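Local coordinates for putative xanthine dehydrogenase YAGS fad-binding subunit (Escherichia coli, PDB 5G5G), which probably serves as the molybdenum-cofactor subunit of a periplasmic aldehyde oxidase, holding the pterin cytosine dinucleotide and the metal centre at which aldehydes would be oxidised, at residues C[279-287]-C[345-356]; C[300-311]-C[331-342]. All blocks are in the same frame, centred on the assembly; numbering follows the deposited sequence.

Interaction 1: residues C[279-287]-C[345-356]; sequences TTHRPATLQ and EGNAMRAPGEAP. With MOS (dioxothiomolybdenum(VI) ion), chain Z; MCN (pterin cytosine dinucleotide), chain Y.
The backbone carbonyl oxygen of R350 is gripped by both terminal nitrogens of the R282 guanidinium. NH2 of R282 makes the firm bond, 2.9 Å to O of R350 and almost straight at 171°, with that oxygen in the guanidinium plane; NH1 adds weak bonds to the carbonyls of M349 and R350. The group reaches them because CG stands anti to the backbone N (chi1 -171°) and the chain then bends at chi3 (-54°). It is held flat like the filling of a sandwich: CB of M349 sits 3.8 Å above the centre of one face, and CB of A355 lies toward the rim of the opposite one. OE2 of E317 forms a salt bridge with NH1, which probably offsets the buried charge, and OE1 of Q185 bonds to NE. A leucine here would probably leave the R350 carbonyl without its donors and E317 without its charged partner, setting the turn free to shift. Upstream the backbones join at a single bridge, with N of N347 2.9 Å from O of H281 and N of H281 3.3 Å from O of E345. There CA of G346 makes a CH-pi contact 3.8 Å from the H281 ring centroid, over its face, while NE2 of H281 bonds to P344. At the far end NE2 of Q287 donates to O of P356 at 3.0 Å, arriving above the carbonyl plane, and to OG1 of T285, while its OE1 is bonded to NE2 of H304. The turn fixed in this way lines the molybdenum pocket: C of M349 lies 3.4 Å from the sulfur of the dioxothiomolybdenum ion, and R350 extends along the pterin. A buried arginine gripping backbone carbonyls thus probably helps to hold the shape of this family member's cofactor-binding loop.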
# COMPACT_ATOMS: atom_id res chain seq x y z
N THR C 279 4.77 13.80 -2.13
CA THR C 279 5.87 13.30 -1.32
C THR C 279 6.96 12.76 -2.26
O THR C 279 7.21 13.36 -3.28
CB THR C 279 5.44 12.28 -0.27
OG1 THR C 279 4.92 11.06 -0.83
CG2 THR C 279 4.33 12.88 0.61
N THR C 280 7.62 11.66 -1.89
CA THR C 280 8.68 11.13 -2.72
C THR C 280 8.25 9.78 -3.33
O THR C 280 7.26 9.18 -2.90
CB THR C 280 9.96 10.93 -1.92
OG1 THR C 280 9.79 9.92 -0.93
CG2 THR C 280 10.36 12.22 -1.25
N HIS C 281 9.05 9.35 -4.29
CA HIS C 281 8.86 8.09 -4.94
C HIS C 281 10.21 7.42 -5.27
O HIS C 281 11.17 8.11 -5.43
CB HIS C 281 8.16 8.29 -6.31
CG HIS C 281 8.90 9.20 -7.24
ND1 HIS C 281 9.72 8.75 -8.25
CD2 HIS C 281 8.97 10.55 -7.29
CE1 HIS C 281 10.27 9.77 -8.86
NE2 HIS C 281 9.83 10.88 -8.30
N ARG C 282 10.23 6.10 -5.37
CA ARG C 282 11.42 5.47 -5.93
C ARG C 282 11.57 5.95 -7.39
O ARG C 282 10.64 5.84 -8.13
CB ARG C 282 11.36 3.95 -5.93
CG ARG C 282 12.72 3.35 -6.32
CD ARG C 282 12.70 1.85 -6.60
NE ARG C 282 12.13 1.05 -5.51
CZ ARG C 282 12.75 0.67 -4.38
NH1 ARG C 282 13.93 1.17 -4.03
NH2 ARG C 282 12.10 -0.08 -3.50
N PRO C 283 12.76 6.43 -7.80
CA PRO C 283 12.95 6.75 -9.21
C PRO C 283 12.88 5.52 -10.08
O PRO C 283 13.44 4.47 -9.72
CB PRO C 283 14.37 7.34 -9.25
CG PRO C 283 14.64 7.77 -7.81
CD PRO C 283 13.94 6.77 -6.99
N ALA C 284 12.22 5.67 -11.22
CA ALA C 284 12.31 4.74 -12.31
C ALA C 284 13.77 4.58 -12.68
O ALA C 284 14.59 5.52 -12.45
CB ALA C 284 11.54 5.22 -13.53
N THR C 285 14.11 3.42 -13.23
CA THR C 285 15.44 3.18 -13.76
C THR C 285 15.40 2.64 -15.20
O THR C 285 14.44 2.03 -15.63
CB THR C 285 16.33 2.23 -12.89
OG1 THR C 285 15.82 0.88 -12.99
CG2 THR C 285 16.35 2.69 -11.42
N LEU C 286 16.51 2.81 -15.90
CA LEU C 286 16.74 2.23 -17.22
C LEU C 286 18.18 1.69 -17.12
O LEU C 286 19.12 2.46 -16.91
CB LEU C 286 16.55 3.30 -18.30
CG LEU C 286 16.63 2.89 -19.77
CD1 LEU C 286 16.03 4.00 -20.62
CD2 LEU C 286 18.05 2.58 -20.22
N GLN C 287 18.34 0.39 -17.20
CA GLN C 287 19.61 -0.25 -16.86
C GLN C 287 20.15 -1.08 -18.02
O GLN C 287 19.38 -1.82 -18.66
CB GLN C 287 19.45 -1.15 -15.66
CG GLN C 287 18.90 -0.43 -14.42
CD GLN C 287 18.77 -1.36 -13.25
OE1 GLN C 287 19.73 -2.03 -12.83
NE2 GLN C 287 17.62 -1.35 -12.67
N GLU C 345 9.88 14.70 -6.41
CA GLU C 345 11.20 14.30 -5.90
C GLU C 345 11.33 12.78 -5.81
O GLU C 345 10.57 12.12 -5.11
CB GLU C 345 11.44 14.85 -4.49
CG GLU C 345 12.84 14.64 -3.92
CD GLU C 345 12.97 15.20 -2.53
OE1 GLU C 345 12.83 16.44 -2.36
OE2 GLU C 345 13.24 14.42 -1.61
N GLY C 346 12.36 12.25 -6.45
CA GLY C 346 12.77 10.89 -6.29
C GLY C 346 13.58 10.75 -5.01
O GLY C 346 14.40 11.61 -4.68
N ASN C 347 13.36 9.67 -4.29
CA ASN C 347 14.13 9.46 -3.08
C ASN C 347 13.97 8.02 -2.61
O ASN C 347 13.37 7.18 -3.29
CB ASN C 347 13.74 10.49 -1.98
CG ASN C 347 14.95 10.98 -1.18
OD1 ASN C 347 15.81 10.18 -0.75
ND2 ASN C 347 14.97 12.26 -0.92
N ALA C 348 14.46 7.77 -1.39
CA ALA C 348 14.50 6.43 -0.83
C ALA C 348 13.17 5.72 -0.75
O ALA C 348 12.16 6.26 -0.24
CB ALA C 348 15.10 6.44 0.55
N MET C 349 13.20 4.49 -1.19
CA MET C 349 12.18 3.52 -0.90
C MET C 349 12.91 2.20 -0.63
O MET C 349 13.98 1.95 -1.22
CB MET C 349 11.20 3.39 -2.03
CG MET C 349 10.10 2.37 -1.80
SD MET C 349 8.79 2.53 -3.07
CE MET C 349 7.87 1.02 -2.93
N ARG C 350 12.32 1.43 0.27
CA ARG C 350 12.89 0.14 0.80
C ARG C 350 13.95 -0.46 -0.12
O ARG C 350 13.64 -0.87 -1.23
CB ARG C 350 11.76 -0.82 1.06
CG ARG C 350 12.16 -2.00 1.97
CD ARG C 350 10.91 -2.79 2.27
NE ARG C 350 11.12 -3.76 3.33
CZ ARG C 350 10.16 -4.37 4.04
NH1 ARG C 350 8.89 -4.18 3.75
NH2 ARG C 350 10.47 -5.23 5.00
N ALA C 351 15.18 -0.50 0.37
CA ALA C 351 16.38 -0.96 -0.38
C ALA C 351 16.62 -0.09 -1.62
O ALA C 351 16.70 -0.57 -2.76
CB ALA C 351 16.29 -2.44 -0.75
N PRO C 352 16.86 1.20 -1.40
CA PRO C 352 17.17 2.07 -2.52
C PRO C 352 18.41 1.56 -3.24
O PRO C 352 19.39 1.14 -2.58
CB PRO C 352 17.48 3.43 -1.87
CG PRO C 352 17.51 3.18 -0.42
CD PRO C 352 16.87 1.91 -0.11
N GLY C 353 18.29 1.53 -4.55
CA GLY C 353 19.37 1.05 -5.40
C GLY C 353 19.34 -0.45 -5.57
O GLY C 353 19.21 -0.94 -6.70
N GLU C 354 19.50 -1.23 -4.48
CA GLU C 354 19.51 -2.69 -4.63
C GLU C 354 18.19 -3.24 -5.11
O GLU C 354 18.16 -4.18 -5.91
CB GLU C 354 19.94 -3.39 -3.33
CG GLU C 354 21.43 -3.61 -3.23
CD GLU C 354 22.22 -2.41 -2.81
OE1 GLU C 354 21.65 -1.36 -2.44
OE2 GLU C 354 23.46 -2.52 -2.84
N ALA C 355 17.07 -2.69 -4.68
CA ALA C 355 15.81 -3.30 -5.15
C ALA C 355 15.73 -3.27 -6.71
O ALA C 355 15.61 -4.31 -7.34
CB ALA C 355 14.59 -2.65 -4.48
N PRO C 356 15.84 -2.09 -7.35
CA PRO C 356 15.81 -2.09 -8.82
C PRO C 356 17.05 -2.66 -9.47
O PRO C 356 16.96 -3.30 -10.55
CB PRO C 356 15.57 -0.61 -9.17
CG PRO C 356 16.18 0.15 -8.01
CD PRO C 356 15.88 -0.71 -6.80
MO MOS Z . 14.67 2.50 4.31
S MOS Z . 14.57 3.27 2.13
O1 MOS Z . 13.96 3.96 5.06
O2 MOS Z . 16.67 3.04 4.03
N1 MCN Y . 15.60 -7.92 13.15
C2 MCN Y . 15.86 -9.03 14.07
N3 MCN Y . 17.36 -9.30 13.89
C4 MCN Y . 18.27 -8.82 13.06
C5 MCN Y . 17.78 -7.62 12.31
C6 MCN Y . 16.52 -7.30 12.34
O2 MCN Y . 15.18 -9.57 14.77
N4 MCN Y . 19.49 -9.19 12.90
C1' MCN Y . 14.17 -7.66 13.03
C2D MCN Y . 13.62 -6.87 14.28
O2' MCN Y . 12.23 -7.14 14.45
C3' MCN Y . 13.86 -5.53 13.80
C4D MCN Y . 13.51 -5.40 12.25
O4D MCN Y . 13.93 -6.81 11.90
O3' MCN Y . 13.13 -4.42 14.44
C5' MCN Y . 14.18 -4.54 11.34
O5' MCN Y . 15.50 -4.23 11.73
PA MCN Y . 16.46 -3.64 10.66
O1A MCN Y . 17.67 -3.09 11.42
O2A MCN Y . 16.63 -4.60 9.54
O3A MCN Y . 15.61 -2.33 10.03
PB MCN Y . 15.57 -0.90 10.71
O1B MCN Y . 16.70 -0.09 10.24
O2B MCN Y . 15.32 -1.05 12.17
O3B MCN Y . 14.19 -0.43 10.11
C10 MCN Y . 14.17 0.20 8.76
C9' MCN Y . 13.70 -0.72 7.68
C8' MCN Y . 13.88 0.09 6.28
S8' MCN Y . 15.27 0.97 5.97
C7' MCN Y . 12.86 0.16 5.58
S7' MCN Y . 12.79 1.17 4.11
C6' MCN Y . 11.63 -0.79 5.75
C7 MCN Y . 12.09 -1.87 6.85
O9' MCN Y . 12.54 -1.28 8.00
N5' MCN Y . 10.57 0.13 6.41
C4A MCN Y . 9.40 -0.51 7.08
N8' MCN Y . 10.88 -2.62 7.23
C4B MCN Y . 9.73 -1.98 7.52
N1' MCN Y . 8.66 -2.71 8.03
C2' MCN Y . 7.52 -2.11 8.58
N2' MCN Y . 6.56 -2.76 9.02
N3' MCN Y . 7.30 -0.83 8.15
C4' MCN Y . 8.17 0.11 7.62
O4' MCN Y . 8.07 1.30 7.28
O HOH W 1 8.23 15.75 -4.30
O HOH W 2 11.84 8.91 0.55

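Interaction 2: residues C[300-311]-C[331-342]; sequences TAISHESWSGNL and NRHTGLRLATLD
Strands 300-310 and 331-340 run parallel, their axes crossing at -32°, and I302, H304, S306, S308 and N310 each both donate to and accept from the facing segment, as in a regular parallel pairing. On the face bearing S303, E305 and W307, a polar cluster forms. NE2 of H333 donates to OE2 of E305 at 2.7 Å, reaching the anti side of the carboxylate, whose plane stands 59° from the ring. The same OE2 is 3.3 Å from NH2 of R337, a salt bridge of charge alone, since the oxygen lies well out of the guanidinium plane. A water links OE1 of E305 to NE of R337. The backbone puts CB of R337 3.4 Å from the centroid of the W307 five-membered ring, a CH-pi contact over the indole face, and the bend at chi2 (-75°) turns the guanidinium back toward E305. Beyond the pair, D159 takes NH1 of R337, N161 bonds ND1 of H333, and V150 receives the indole N-H. On the other face CG2 of I302 sits 3.8 Å over the centre of the R332 guanidinium, whose NH2 is bonded to S323. At the start, ND2 of N331 donates to O of T300 at 2.9 Å, while its OD1 takes the N-H of D164. CD1 of L341 packs 3.8 Å from CA of G309. Strand 299-310 is central in a mixed sheet, between 331-340 and antiparallel 285-293, with short antiparallel 160-162 outside 331-340; helix 165-171 rests on A301 and S303, and helix 143-147 on A339 and L341.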
# COMPACT_ATOMS: atom_id res chain seq x y z
N THR C 300 33.78 -13.37 -16.42
CA THR C 300 35.02 -12.66 -16.66
C THR C 300 34.85 -11.16 -16.90
O THR C 300 35.83 -10.42 -16.84
CB THR C 300 35.72 -13.24 -17.88
OG1 THR C 300 34.84 -13.17 -19.00
CG2 THR C 300 36.13 -14.70 -17.61
N ALA C 301 33.62 -10.73 -17.21
CA ALA C 301 33.38 -9.36 -17.62
C ALA C 301 32.00 -8.95 -17.18
O ALA C 301 31.03 -9.64 -17.47
CB ALA C 301 33.52 -9.27 -19.14
N ILE C 302 31.88 -7.87 -16.40
CA ILE C 302 30.58 -7.40 -15.94
C ILE C 302 30.53 -5.89 -16.04
O ILE C 302 31.40 -5.18 -15.54
CB ILE C 302 30.20 -7.90 -14.52
CG1 ILE C 302 28.81 -7.37 -14.12
CG2 ILE C 302 31.27 -7.53 -13.46
CD1 ILE C 302 28.25 -8.18 -12.96
N SER C 303 29.54 -5.40 -16.75
CA SER C 303 29.29 -3.98 -16.94
C SER C 303 27.83 -3.72 -16.56
O SER C 303 26.90 -4.44 -17.01
CB SER C 303 29.55 -3.53 -18.36
OG SER C 303 29.10 -2.17 -18.61
N HIS C 304 27.61 -2.71 -15.71
CA HIS C 304 26.24 -2.35 -15.33
C HIS C 304 26.17 -0.82 -15.31
O HIS C 304 26.93 -0.15 -14.58
CB HIS C 304 25.92 -2.93 -13.98
CG HIS C 304 24.48 -2.85 -13.58
ND1 HIS C 304 24.00 -3.52 -12.48
CD2 HIS C 304 23.42 -2.18 -14.11
CE1 HIS C 304 22.70 -3.28 -12.35
NE2 HIS C 304 22.34 -2.46 -13.32
N GLU C 305 25.33 -0.27 -16.18
CA GLU C 305 25.08 1.19 -16.17
C GLU C 305 23.60 1.39 -15.88
O GLU C 305 22.78 0.61 -16.32
CB GLU C 305 25.49 1.84 -17.47
CG GLU C 305 26.98 1.76 -17.71
CD GLU C 305 27.45 2.51 -18.93
OE1 GLU C 305 26.66 2.73 -19.87
OE2 GLU C 305 28.63 2.91 -18.94
N SER C 306 23.28 2.41 -15.10
CA SER C 306 21.90 2.74 -14.78
C SER C 306 21.62 4.22 -14.92
O SER C 306 22.44 5.06 -14.50
CB SER C 306 21.58 2.29 -13.37
OG SER C 306 20.19 2.43 -13.11
N TRP C 307 20.50 4.51 -15.55
CA TRP C 307 19.98 5.87 -15.69
C TRP C 307 18.76 6.01 -14.77
O TRP C 307 17.90 5.14 -14.72
CB TRP C 307 19.53 6.11 -17.13
CG TRP C 307 20.61 6.44 -18.07
CD1 TRP C 307 20.91 7.66 -18.56
CD2 TRP C 307 21.50 5.51 -18.73
NE1 TRP C 307 22.00 7.56 -19.44
CE2 TRP C 307 22.34 6.24 -19.57
CE3 TRP C 307 21.68 4.12 -18.64
CZ2 TRP C 307 23.38 5.62 -20.34
CZ3 TRP C 307 22.70 3.51 -19.37
CH2 TRP C 307 23.53 4.26 -20.19
N SER C 308 18.68 7.14 -14.08
CA SER C 308 17.48 7.54 -13.33
C SER C 308 17.45 9.06 -13.41
O SER C 308 18.44 9.68 -13.84
CB SER C 308 17.53 7.07 -11.85
OG SER C 308 18.52 7.81 -11.10
N GLY C 309 16.35 9.64 -13.01
CA GLY C 309 16.20 11.07 -13.05
C GLY C 309 15.70 11.67 -11.76
O GLY C 309 15.13 10.97 -10.90
N ASN C 310 15.94 12.96 -11.60
CA ASN C 310 15.42 13.66 -10.43
C ASN C 310 15.42 15.15 -10.66
O ASN C 310 15.96 15.67 -11.66
CB ASN C 310 16.30 13.31 -9.17
CG ASN C 310 15.48 13.16 -7.93
OD1 ASN C 310 14.44 13.83 -7.78
ND2 ASN C 310 15.92 12.31 -7.02
N LEU C 311 14.86 15.86 -9.67
CA LEU C 311 14.88 17.30 -9.67
C LEU C 311 16.34 17.72 -9.52
O LEU C 311 17.13 16.92 -9.01
CB LEU C 311 14.10 17.83 -8.47
CG LEU C 311 12.60 17.60 -8.56
CD1 LEU C 311 11.97 17.91 -7.22
CD2 LEU C 311 11.97 18.48 -9.62
N ASN C 331 37.03 -8.24 -14.58
CA ASN C 331 36.95 -7.10 -15.49
C ASN C 331 35.58 -6.53 -15.39
O ASN C 331 34.58 -7.20 -15.67
CB ASN C 331 37.27 -7.55 -16.92
CG ASN C 331 38.60 -8.25 -17.00
OD1 ASN C 331 39.65 -7.60 -17.03
ND2 ASN C 331 38.59 -9.57 -16.97
N ARG C 332 35.53 -5.31 -14.87
CA ARG C 332 34.27 -4.74 -14.38
C ARG C 332 34.14 -3.26 -14.69
O ARG C 332 35.11 -2.50 -14.68
CB ARG C 332 34.17 -4.90 -12.84
CG ARG C 332 34.78 -6.19 -12.30
CD ARG C 332 34.68 -6.27 -10.77
NE ARG C 332 33.33 -6.49 -10.27
CZ ARG C 332 32.76 -7.65 -9.95
NH1 ARG C 332 33.42 -8.77 -10.06
NH2 ARG C 332 31.53 -7.67 -9.45
N HIS C 333 32.92 -2.86 -14.96
CA HIS C 333 32.61 -1.45 -15.12
C HIS C 333 31.22 -1.17 -14.53
O HIS C 333 30.24 -1.91 -14.81
CB HIS C 333 32.73 -1.03 -16.59
CG HIS C 333 31.99 0.21 -16.93
ND1 HIS C 333 32.53 1.46 -16.76
CD2 HIS C 333 30.73 0.41 -17.40
CE1 HIS C 333 31.65 2.38 -17.12
NE2 HIS C 333 30.54 1.78 -17.48
N THR C 334 31.12 -0.13 -13.70
CA THR C 334 29.82 0.29 -13.22
C THR C 334 29.73 1.78 -13.30
O THR C 334 30.72 2.48 -13.18
CB THR C 334 29.53 -0.17 -11.76
OG1 THR C 334 30.68 0.05 -10.94
CG2 THR C 334 29.24 -1.60 -11.66
N GLY C 335 28.53 2.28 -13.56
CA GLY C 335 28.33 3.69 -13.68
C GLY C 335 26.91 4.12 -13.54
O GLY C 335 25.99 3.42 -13.98
N LEU C 336 26.72 5.29 -12.92
CA LEU C 336 25.41 5.92 -12.83
C LEU C 336 25.30 7.09 -13.78
O LEU C 336 26.29 7.81 -14.03
CB LEU C 336 25.10 6.41 -11.39
CG LEU C 336 25.01 5.35 -10.30
CD1 LEU C 336 24.81 6.02 -8.94
CD2 LEU C 336 23.91 4.35 -10.63
N ARG C 337 24.09 7.31 -14.28
CA ARG C 337 23.79 8.44 -15.14
C ARG C 337 22.52 9.10 -14.59
O ARG C 337 21.49 8.43 -14.43
CB ARG C 337 23.60 7.96 -16.56
CG ARG C 337 24.81 7.14 -17.13
CD ARG C 337 25.91 8.02 -17.46
NE ARG C 337 27.04 7.23 -18.01
CZ ARG C 337 28.02 6.66 -17.30
NH1 ARG C 337 28.09 6.83 -16.00
NH2 ARG C 337 29.02 6.03 -17.96
N LEU C 338 22.60 10.40 -14.33
CA LEU C 338 21.52 11.11 -13.66
C LEU C 338 20.92 12.17 -14.59
O LEU C 338 21.59 13.18 -14.89
CB LEU C 338 22.06 11.73 -12.36
CG LEU C 338 21.00 12.46 -11.53
CD1 LEU C 338 19.82 11.61 -11.14
CD2 LEU C 338 21.71 13.05 -10.33
N ALA C 339 19.70 11.96 -15.03
CA ALA C 339 18.97 12.96 -15.82
C ALA C 339 18.28 13.94 -14.89
O ALA C 339 18.03 13.63 -13.72
CB ALA C 339 17.93 12.30 -16.71
N THR C 340 17.92 15.08 -15.47
CA THR C 340 17.04 16.03 -14.79
C THR C 340 15.60 15.82 -15.23
O THR C 340 15.29 15.94 -16.41
CB THR C 340 17.53 17.46 -15.05
OG1 THR C 340 18.82 17.54 -14.48
CG2 THR C 340 16.61 18.48 -14.36
N LEU C 341 14.73 15.54 -14.27
CA LEU C 341 13.30 15.37 -14.55
C LEU C 341 12.54 16.24 -13.58
O LEU C 341 12.89 16.27 -12.42
CB LEU C 341 12.82 13.92 -14.41
CG LEU C 341 13.43 12.82 -15.32
CD1 LEU C 341 12.91 11.45 -14.94
CD2 LEU C 341 13.12 13.14 -16.79
N ASP C 342 11.45 16.85 -14.07
CA ASP C 342 10.61 17.74 -13.30
C ASP C 342 9.39 17.04 -12.74
O ASP C 342 8.37 17.67 -12.49
CB ASP C 342 10.19 18.92 -14.20
CG ASP C 342 11.38 19.71 -14.67
OD1 ASP C 342 12.01 20.31 -13.77
OD2 ASP C 342 11.74 19.66 -15.89
O HOH W 3 27.05 5.65 -20.76
O HOH W 4 21.19 7.35 -11.89

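How the interactions relate
From the N terminus, segment 279-287 comes first and runs into strand 285-293, which turns directly into strand 299-310. After some twenty residues without helix or strand, the chain returns as strand 331-340 beside it, so interaction 2 closes the inner loop. A short link then leads to 345-356, where interaction 1 closes the outer loop; the two nest without crossing. They meet in the sheet, where OE1 of Q287 lies 2.7 Å from NE2 of H304 in a probable hydrogen bond and L286 pairs with W307 through the backbone. The sheet is thereby tied to the cofactor turn and to helix 354-372.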